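Local coordinates for putative alcohol dehydrogenase (Sinorhizobium meliloti, PDB 4J6F), which probably acts as a zinc-dependent alcohol dehydrogenase of the medium-chain family, oxidising alcohols with a nicotinamide cofactor, at residues C189-T194 against G217-A222; T209-G214 against D276-L281; A222-A227 against L247-Q252. One frame throughout, in Å; residues are numbered along the deposited sequence.

How the contacts relate
Along the chain, residues 189-194 open contact 1 and residues 209-214 open contact 2 before residues 217-222 close contact 1 across a 22-residue loop, so these two contacts cross. Contact 3 starts at A222, the residue it shares with contact 1, and closes at 247-252; contacts 1 and 3 therefore run in series. Contact 2 closes last, at 276-281, and contact 3 is nested inside its long loop. Helix 218-229 joins all three: it meets helix 189-201 in contact 1 and the end of helix 243-248 in contact 3, while its I223 lies on V212 and A279 of the parallel sheet whose two central strands contact 2 pairs.

Contact 1 of 3, residues C189-T194 against G217-A222; sequences CCAYLT and GGVGSA
Y192 lays its phenol ring on the methyl of A222, and A191, one residue earlier, puts its own methyl against the start of the same helix. The tyrosine leaves its helix with CG anti to the carbonyl carbon (chi1 -70°), which swings the ring from CB across to the second helix. Beyond CB every ring atom meets the same partner: all six ring carbons lie about equally far from A222 CB, Y192 CE2 being 3.5 Å from A222 CB. The methyl thus sits centrally above one face, A222 CB being 3.3 Å from the centroid of the Y192 ring and only 2° off its normal, a CH-pi contact. At the far end, OH passes A222 CA and forms a weak hydrogen bond with Q225 NE2. With an alanine here the A222 methyl would probably lose its aromatic cover, and the Q225 amide, held mainly by R349, a weak second partner.

Small residues suit the meeting of the backbones, where the axes of the two short helical segments come within 8.2 Å at a crossing angle of -54°. A191 CB rests 3.8 Å from G218 C, and V219 CG2 lies 3.9 Å from A191 CB. T194 adds its methyl more loosely beside V219 CG1; its hydroxyl turns back to its own helix, where T194 OG1 donates to C190 O at 3.0 Å, from the opposite face of that carbonyl's plane to T194 N.

F188 stands edge-to-face with the Y192 ring, and L339 of helix 333-344 also touches it. On the side of C189 and L193, helix 189-201 leans on strand 133-140 and helix 333-344, so it is wedged between these elements and helix 218-229.

Contact 2 of 3, residues T209-G214 against D276-L281; sequences TVLVTG and DVVADL
T209 O is gripped by two successive backbone N-H groups, of D276 and V277: V277 N donates at 3.1 Å to T209 O, nearly in line with the carbonyl, whereas D276 N approaches it from 20° out of the carbonyl plane. D276 returns the favour with its side chain, D276 OD2 taking the T209 N hydrogen at 2.8 Å through its anti lone pair, while R295 forms a salt bridge with OD1. An aspartate suits this position because its two oxygens can hold a backbone N-H and an arginine at once.

Farther along, the backbones alternate as parallel strands do. L211 N donates to V277 O and A279 N to L211 O, both at 2.7 Å, and T213 N reaches A279 O at 2.9 Å. Side chains alternate as well. V210, V212 and A279, on the same face as V277, touch helix 218-229, and V210 CG2 is 3.9 Å from V277 CG1; A279, with only a methyl, lets I223 of that helix rest against the strand. L211 and V278 face helix 287-293, where both touch L290.

Beyond the last bridge, T213 keeps OG1 between its backbone N and carbonyl carbon (chi1 68°), turned to the neighbouring strand, and T213 OG1 donates to D280 OD1 at 2.7 Å. D280 OD1 also accepts from V282 N and G283 N, while D280 OD2 bonds to Y300 OH, which fixes the carboxylate's rotation.

The strand order 3-2-1-4-5-6, numbered along the chain with 209-212 as strand 1 and 277-280 as strand 4, marks the Rossmann fold; the chain changes direction across the sheet between these two central strands, beyond whose C-terminal ends such domains bind their dinucleotide.

Contact 3 of 3, residues A222-A227 against L247-Q252; sequences AIIQLA and LDIGAQ
A Schellman motif ends helix 243-248, and the turn it makes at I249 and G250 packs against I224 and Q225 of helix 218-229; the two helices follow successive strands of the Rossmann sheet. G250 carries the positive phi of the motif (116°), and G250 N donates back to L247 O at 3.2 Å. Glycine is the right residue here, since at these backbone angles a CB would be jammed against the I249 carbonyl oxygen.

I224 does most of the touching, through its CG2 branch. Placed anti to the backbone N, that methyl points into the turn, and I224 CG2 lies 3.7 Å from A251 N and 3.9 Å from I249 O. It also meets side chains, I224 CG2 being 4.0 Å from I249 CG1 and 4.3 Å from A251 CB. The longer branch goes beside the motif, where I224 CD1 comes within 4.1 Å of I249 CD1. The two isoleucines cross at about a right angle, branched side chains that present several methyls to each other where helix and turn meet. A251, with a single methyl, lets the chain pass close by on its way to strand 253-256.

Q225 contributes only the aliphatic part of its side chain, Q225 CG lying 3.9 Å from I249 O, while its OE1 accepts from R349 N. R349 also donates through NH2 to D248 O, and R228 does so through NE to G250 O.

No hydrogen bond joins residues 222-227 to 247-252. The contact rests on van der Waals packing of the isoleucine methyls on each other and on the backbone of the turn. D248 O, at the helix end, and G250 O, just beyond it, look instead to the two arginines, whose positive charges would probably offset the negative end of the helix dipole.

Contact 1 of 3, residues C189-T194 against G217-A222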
loop_
_atom_site.group_PDB
_atom_site.type_symbol
_atom_site.label_atom_id
_atom_site.label_comp_id
_atom_site.label_asym_id
_atom_site.label_seq_id
_atom_site.Cartn_x
_atom_site.Cartn_y
_atom_site.Cartn_z
ATOM N N CYS A 189 -13.906 16.624 -14.616
ATOM C CA CYS A 189 -14.110 15.173 -14.570
ATOM C C CYS A 189 -12.956 14.154 -14.420
ATOM O O CYS A 189 -13.024 13.317 -13.542
ATOM C CB CYS A 189 -14.925 14.769 -15.793
ATOM S SG CYS A 189 -15.187 13.002 -15.947
ATOM N N CYS A 190 -11.887 14.237 -15.197
ATOM C CA CYS A 190 -10.752 13.343 -15.007
ATOM C C CYS A 190 -10.000 13.591 -13.707
ATOM O O CYS A 190 -9.877 12.677 -12.894
ATOM C CB CYS A 190 -9.792 13.400 -16.199
ATOM S SG CYS A 190 -8.364 12.289 -16.067
ATOM N N ALA A 191 -9.495 14.801 -13.487
ATOM C CA ALA A 191 -8.677 15.028 -12.292
ATOM C C ALA A 191 -9.446 14.923 -10.966
ATOM O O ALA A 191 -8.894 14.410 -9.986
ATOM C CB ALA A 191 -7.911 16.333 -12.374
ATOM N N TYR A 192 -10.703 15.383 -10.936
ATOM C CA TYR A 192 -11.473 15.391 -9.682
ATOM C C TYR A 192 -12.050 14.014 -9.346
ATOM O O TYR A 192 -12.157 13.651 -8.170
ATOM C CB TYR A 192 -12.536 16.505 -9.649
ATOM C CG TYR A 192 -11.930 17.905 -9.531
ATOM C CD1 TYR A 192 -11.173 18.448 -10.574
ATOM C CD2 TYR A 192 -12.099 18.678 -8.379
ATOM C CE1 TYR A 192 -10.607 19.706 -10.474
ATOM C CE2 TYR A 192 -11.538 19.946 -8.275
ATOM C CZ TYR A 192 -10.791 20.451 -9.327
ATOM O OH TYR A 192 -10.203 21.704 -9.262
ATOM N N LEU A 193 -12.386 13.234 -10.364
ATOM C CA LEU A 193 -12.760 11.858 -10.117
ATOM C C LEU A 193 -11.551 11.126 -9.550
ATOM O O LEU A 193 -11.664 10.447 -8.515
ATOM C CB LEU A 193 -13.242 11.174 -11.395
ATOM C CG LEU A 193 -13.773 9.750 -11.227
ATOM C CD1 LEU A 193 -14.907 9.687 -10.215
ATOM C CD2 LEU A 193 -14.241 9.211 -12.568
ATOM N N THR A 194 -10.402 11.284 -10.225
ATOM C CA THR A 194 -9.134 10.686 -9.796
ATOM C C THR A 194 -8.748 11.133 -8.382
ATOM O O THR A 194 -8.468 10.302 -7.517
ATOM C CB THR A 194 -8.015 10.957 -10.824
ATOM O OG1 THR A 194 -8.351 10.299 -12.041
ATOM C CG2 THR A 194 -6.685 10.400 -10.379
ATOM N N GLY A 217 -0.689 21.314 -10.065
ATOM C CA GLY A 217 -1.212 20.493 -11.158
ATOM C C GLY A 217 -2.685 20.101 -11.026
ATOM O O GLY A 217 -3.329 20.377 -10.004
ATOM N N GLY A 218 -3.211 19.447 -12.067
ATOM C CA GLY A 218 -4.627 19.105 -12.168
ATOM C C GLY A 218 -5.130 18.397 -10.935
ATOM O O GLY A 218 -5.934 18.932 -10.162
ATOM N N VAL A 219 -4.624 17.192 -10.743
ATOM C CA VAL A 219 -5.033 16.353 -9.630
ATOM C C VAL A 219 -4.668 16.983 -8.287
ATOM O O VAL A 219 -5.476 16.967 -7.357
ATOM C CB VAL A 219 -4.430 14.945 -9.763
ATOM C CG1 VAL A 219 -4.944 14.058 -8.643
ATOM C CG2 VAL A 219 -4.768 14.352 -11.127
ATOM N N GLY A 220 -3.463 17.552 -8.206
ATOM C CA GLY A 220 -2.971 18.214 -6.997
ATOM C C GLY A 220 -3.982 19.200 -6.481
ATOM O O GLY A 220 -4.469 19.076 -5.358
ATOM N N SER A 221 -4.329 20.158 -7.332
ATOM C CA SER A 221 -5.277 21.206 -6.987
ATOM C C SER A 221 -6.596 20.620 -6.555
ATOM O O SER A 221 -7.203 21.102 -5.604
ATOM C CB SER A 221 -5.503 22.120 -8.178
ATOM O OG SER A 221 -4.319 22.843 -8.440
ATOM N N ALA A 222 -7.030 19.576 -7.253
ATOM C CA ALA A 222 -8.329 19.006 -6.992
ATOM C C ALA A 222 -8.315 18.433 -5.600
ATOM O O ALA A 222 -9.232 18.662 -4.813
ATOM C CB ALA A 222 -8.654 17.929 -8.013
#

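Contact 2 of 3, residues T209-G214 against D276-L281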
loop_
_atom_site.group_PDB
_atom_site.type_symbol
_atom_site.label_atom_id
_atom_site.label_comp_id
_atom_site.label_asym_id
_atom_site.label_seq_id
_atom_site.Cartn_x
_atom_site.Cartn_y
_atom_site.Cartn_z
ATOM N N THR A 209 -4.670 15.408 8.340
ATOM C CA THR A 209 -3.816 16.219 7.472
ATOM C C THR A 209 -3.344 15.444 6.240
ATOM O O THR A 209 -2.846 14.318 6.346
ATOM C CB THR A 209 -2.591 16.792 8.219
ATOM O OG1 THR A 209 -3.032 17.544 9.355
ATOM C CG2 THR A 209 -1.789 17.724 7.310
ATOM N N VAL A 210 -3.500 16.054 5.071
ATOM C CA VAL A 210 -2.982 15.450 3.855
ATOM C C VAL A 210 -1.879 16.314 3.242
ATOM O O VAL A 210 -2.072 17.516 3.021
ATOM C CB VAL A 210 -4.112 15.122 2.844
ATOM C CG1 VAL A 210 -4.983 16.330 2.550
ATOM C CG2 VAL A 210 -3.537 14.544 1.568
ATOM N N LEU A 211 -0.714 15.716 3.007
ATOM C CA LEU A 211 0.355 16.396 2.271
ATOM C C LEU A 211 0.212 16.070 0.775
ATOM O O LEU A 211 0.170 14.884 0.384
ATOM C CB LEU A 211 1.733 15.977 2.787
ATOM C CG LEU A 211 2.968 16.700 2.238
ATOM C CD1 LEU A 211 2.979 18.161 2.658
ATOM C CD2 LEU A 211 4.246 16.022 2.711
ATOM N N VAL A 212 0.115 17.121 -0.045
ATOM C CA VAL A 212 -0.159 16.970 -1.472
ATOM C C VAL A 212 1.007 17.498 -2.297
ATOM O O VAL A 212 1.269 18.707 -2.309
ATOM C CB VAL A 212 -1.432 17.741 -1.899
ATOM C CG1 VAL A 212 -1.783 17.409 -3.337
ATOM C CG2 VAL A 212 -2.602 17.429 -0.980
ATOM N N THR A 213 1.699 16.600 -2.990
ATOM C CA THR A 213 2.796 17.002 -3.864
ATOM C C THR A 213 2.254 17.268 -5.260
ATOM O O THR A 213 1.227 16.716 -5.640
ATOM C CB THR A 213 3.847 15.905 -3.992
ATOM O OG1 THR A 213 3.272 14.815 -4.717
ATOM C CG2 THR A 213 4.317 15.436 -2.631
ATOM N N GLY A 214 2.958 18.096 -6.028
ATOM C CA GLY A 214 2.478 18.539 -7.345
ATOM C C GLY A 214 1.189 19.319 -7.218
ATOM O O GLY A 214 0.289 19.206 -8.044
ATOM N N ASP A 276 -1.048 12.573 8.180
ATOM C CA ASP A 276 -1.833 11.347 8.159
ATOM C C ASP A 276 -1.757 10.681 6.797
ATOM O O ASP A 276 -1.690 9.454 6.688
ATOM C CB ASP A 276 -3.291 11.661 8.512
ATOM C CG ASP A 276 -3.435 12.230 9.920
ATOM O OD1 ASP A 276 -3.085 11.511 10.886
ATOM O OD2 ASP A 276 -3.873 13.394 10.060
ATOM N N VAL A 277 -1.777 11.508 5.755
ATOM C CA VAL A 277 -1.868 11.029 4.391
ATOM C C VAL A 277 -0.949 11.840 3.502
ATOM O O VAL A 277 -0.857 13.061 3.641
ATOM C CB VAL A 277 -3.305 11.133 3.833
ATOM C CG1 VAL A 277 -3.319 10.777 2.353
ATOM C CG2 VAL A 277 -4.266 10.240 4.617
ATOM N N VAL A 278 -0.272 11.149 2.594
ATOM C CA VAL A 278 0.453 11.801 1.540
ATOM C C VAL A 278 -0.250 11.444 0.243
ATOM O O VAL A 278 -0.502 10.269 -0.031
ATOM C CB VAL A 278 1.924 11.350 1.508
ATOM C CG1 VAL A 278 2.578 11.679 0.171
ATOM C CG2 VAL A 278 2.695 11.989 2.645
ATOM N N ALA A 279 -0.620 12.481 -0.511
ATOM C CA ALA A 279 -1.122 12.363 -1.875
ATOM C C ALA A 279 0.024 12.804 -2.783
ATOM O O ALA A 279 0.413 13.982 -2.805
ATOM C CB ALA A 279 -2.345 13.246 -2.071
ATOM N N ASP A 280 0.597 11.847 -3.498
ATOM C CA ASP A 280 1.786 12.086 -4.307
ATOM C C ASP A 280 1.455 12.114 -5.789
ATOM O O ASP A 280 0.865 11.169 -6.315
ATOM C CB ASP A 280 2.807 10.993 -4.037
ATOM C CG ASP A 280 4.125 11.237 -4.723
ATOM O OD1 ASP A 280 4.422 12.383 -5.139
ATOM O OD2 ASP A 280 4.889 10.261 -4.831
ATOM N N LEU A 281 1.832 13.191 -6.467
ATOM C CA LEU A 281 1.621 13.254 -7.905
ATOM C C LEU A 281 2.910 13.468 -8.656
ATOM O O LEU A 281 2.912 13.606 -9.883
ATOM C CB LEU A 281 0.597 14.316 -8.241
ATOM C CG LEU A 281 -0.691 13.744 -7.664
ATOM C CD1 LEU A 281 -1.517 14.796 -6.928
ATOM C CD2 LEU A 281 -1.464 12.973 -8.725
#

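Contact 3 of 3, residues A222-A227 against L247-Q252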
loop_
_atom_site.group_PDB
_atom_site.type_symbol
_atom_site.label_atom_id
_atom_site.label_comp_id
_atom_site.label_asym_id
_atom_site.label_seq_id
_atom_site.Cartn_x
_atom_site.Cartn_y
_atom_site.Cartn_z
ATOM N N ALA A 222 -7.030 19.576 -7.253
ATOM C CA ALA A 222 -8.329 19.006 -6.992
ATOM C C ALA A 222 -8.315 18.433 -5.600
ATOM O O ALA A 222 -9.232 18.662 -4.813
ATOM C CB ALA A 222 -8.654 17.929 -8.013
ATOM N N ILE A 223 -7.253 17.709 -5.283
ATOM C CA ILE A 223 -7.162 17.088 -3.990
ATOM C C ILE A 223 -7.218 18.118 -2.878
ATOM O O ILE A 223 -7.858 17.876 -1.858
ATOM C CB ILE A 223 -5.935 16.189 -3.881
ATOM C CG1 ILE A 223 -6.289 14.840 -4.463
ATOM C CG2 ILE A 223 -5.531 16.001 -2.427
ATOM C CD1 ILE A 223 -5.087 14.047 -4.846
ATOM N N ILE A 224 -6.580 19.267 -3.084
ATOM C CA ILE A 224 -6.656 20.357 -2.114
ATOM C C ILE A 224 -8.111 20.783 -1.865
ATOM O O ILE A 224 -8.544 20.912 -0.714
ATOM C CB ILE A 224 -5.770 21.547 -2.534
ATOM C CG1 ILE A 224 -4.308 21.095 -2.539
ATOM C CG2 ILE A 224 -5.979 22.759 -1.613
ATOM C CD1 ILE A 224 -3.345 22.112 -3.101
ATOM N N GLN A 225 -8.864 20.971 -2.938
ATOM C CA GLN A 225 -10.281 21.306 -2.816
ATOM C C GLN A 225 -11.075 20.150 -2.212
ATOM O O GLN A 225 -11.830 20.344 -1.247
ATOM C CB GLN A 225 -10.884 21.725 -4.159
ATOM C CG GLN A 225 -10.372 23.043 -4.713
ATOM C CD GLN A 225 -11.361 23.654 -5.678
ATOM O OE1 GLN A 225 -12.302 24.344 -5.259
ATOM N NE2 GLN A 225 -11.173 23.397 -6.978
ATOM N N LEU A 226 -10.886 18.946 -2.745
ATOM C CA LEU A 226 -11.643 17.813 -2.240
ATOM C C LEU A 226 -11.331 17.534 -0.769
ATOM O O LEU A 226 -12.219 17.175 -0.009
ATOM C CB LEU A 226 -11.433 16.583 -3.106
ATOM C CG LEU A 226 -11.861 16.711 -4.567
ATOM C CD1 LEU A 226 -11.270 15.550 -5.339
ATOM C CD2 LEU A 226 -13.366 16.723 -4.741
ATOM N N ALA A 227 -10.085 17.732 -0.354
ATOM C CA ALA A 227 -9.739 17.631 1.061
ATOM C C ALA A 227 -10.607 18.567 1.914
ATOM O O ALA A 227 -11.156 18.165 2.950
ATOM C CB ALA A 227 -8.272 17.942 1.276
ATOM N N LEU A 247 -2.784 28.829 -1.446
ATOM C CA LEU A 247 -3.595 29.424 -0.386
ATOM C C LEU A 247 -4.999 29.802 -0.895
ATOM O O LEU A 247 -6.009 29.607 -0.207
ATOM C CB LEU A 247 -2.885 30.635 0.228
ATOM C CG LEU A 247 -1.622 30.358 1.057
ATOM C CD1 LEU A 247 -0.963 31.646 1.524
ATOM C CD2 LEU A 247 -1.885 29.433 2.248
ATOM N N ASP A 248 -5.057 30.305 -2.119
ATOM C CA ASP A 248 -6.321 30.751 -2.688
ATOM C C ASP A 248 -7.325 29.625 -2.897
ATOM O O ASP A 248 -8.525 29.849 -2.842
ATOM C CB ASP A 248 -6.089 31.480 -4.009
ATOM C CG ASP A 248 -7.052 32.627 -4.217
ATOM O OD1 ASP A 248 -8.107 32.656 -3.554
ATOM O OD2 ASP A 248 -6.742 33.512 -5.039
ATOM N N ILE A 249 -6.844 28.417 -3.145
ATOM C CA ILE A 249 -7.761 27.306 -3.368
ATOM C C ILE A 249 -8.019 26.467 -2.119
ATOM O O ILE A 249 -8.717 25.462 -2.201
ATOM C CB ILE A 249 -7.342 26.425 -4.566
ATOM C CG1 ILE A 249 -6.017 25.720 -4.289
ATOM C CG2 ILE A 249 -7.255 27.268 -5.831
ATOM C CD1 ILE A 249 -5.672 24.647 -5.293
ATOM N N GLY A 250 -7.471 26.888 -0.972
ATOM C CA GLY A 250 -7.829 26.317 0.336
ATOM C C GLY A 250 -6.748 25.578 1.111
ATOM O O GLY A 250 -7.042 24.962 2.134
ATOM N N ALA A 251 -5.496 25.629 0.647
ATOM C CA ALA A 251 -4.394 24.979 1.370
ATOM C C ALA A 251 -4.219 25.641 2.724
ATOM O O ALA A 251 -4.351 26.856 2.846
ATOM C CB ALA A 251 -3.095 25.051 0.585
ATOM N N GLN A 252 -3.920 24.841 3.736
ATOM C CA GLN A 252 -3.695 25.357 5.078
ATOM C C GLN A 252 -2.368 26.094 5.143
ATOM O O GLN A 252 -2.290 27.206 5.623
ATOM C CB GLN A 252 -3.733 24.215 6.104
ATOM C CG GLN A 252 -3.474 24.625 7.548
ATOM C CD GLN A 252 -4.434 25.692 8.053
ATOM O OE1 GLN A 252 -5.578 25.810 7.595
ATOM N NE2 GLN A 252 -3.967 26.476 9.014
#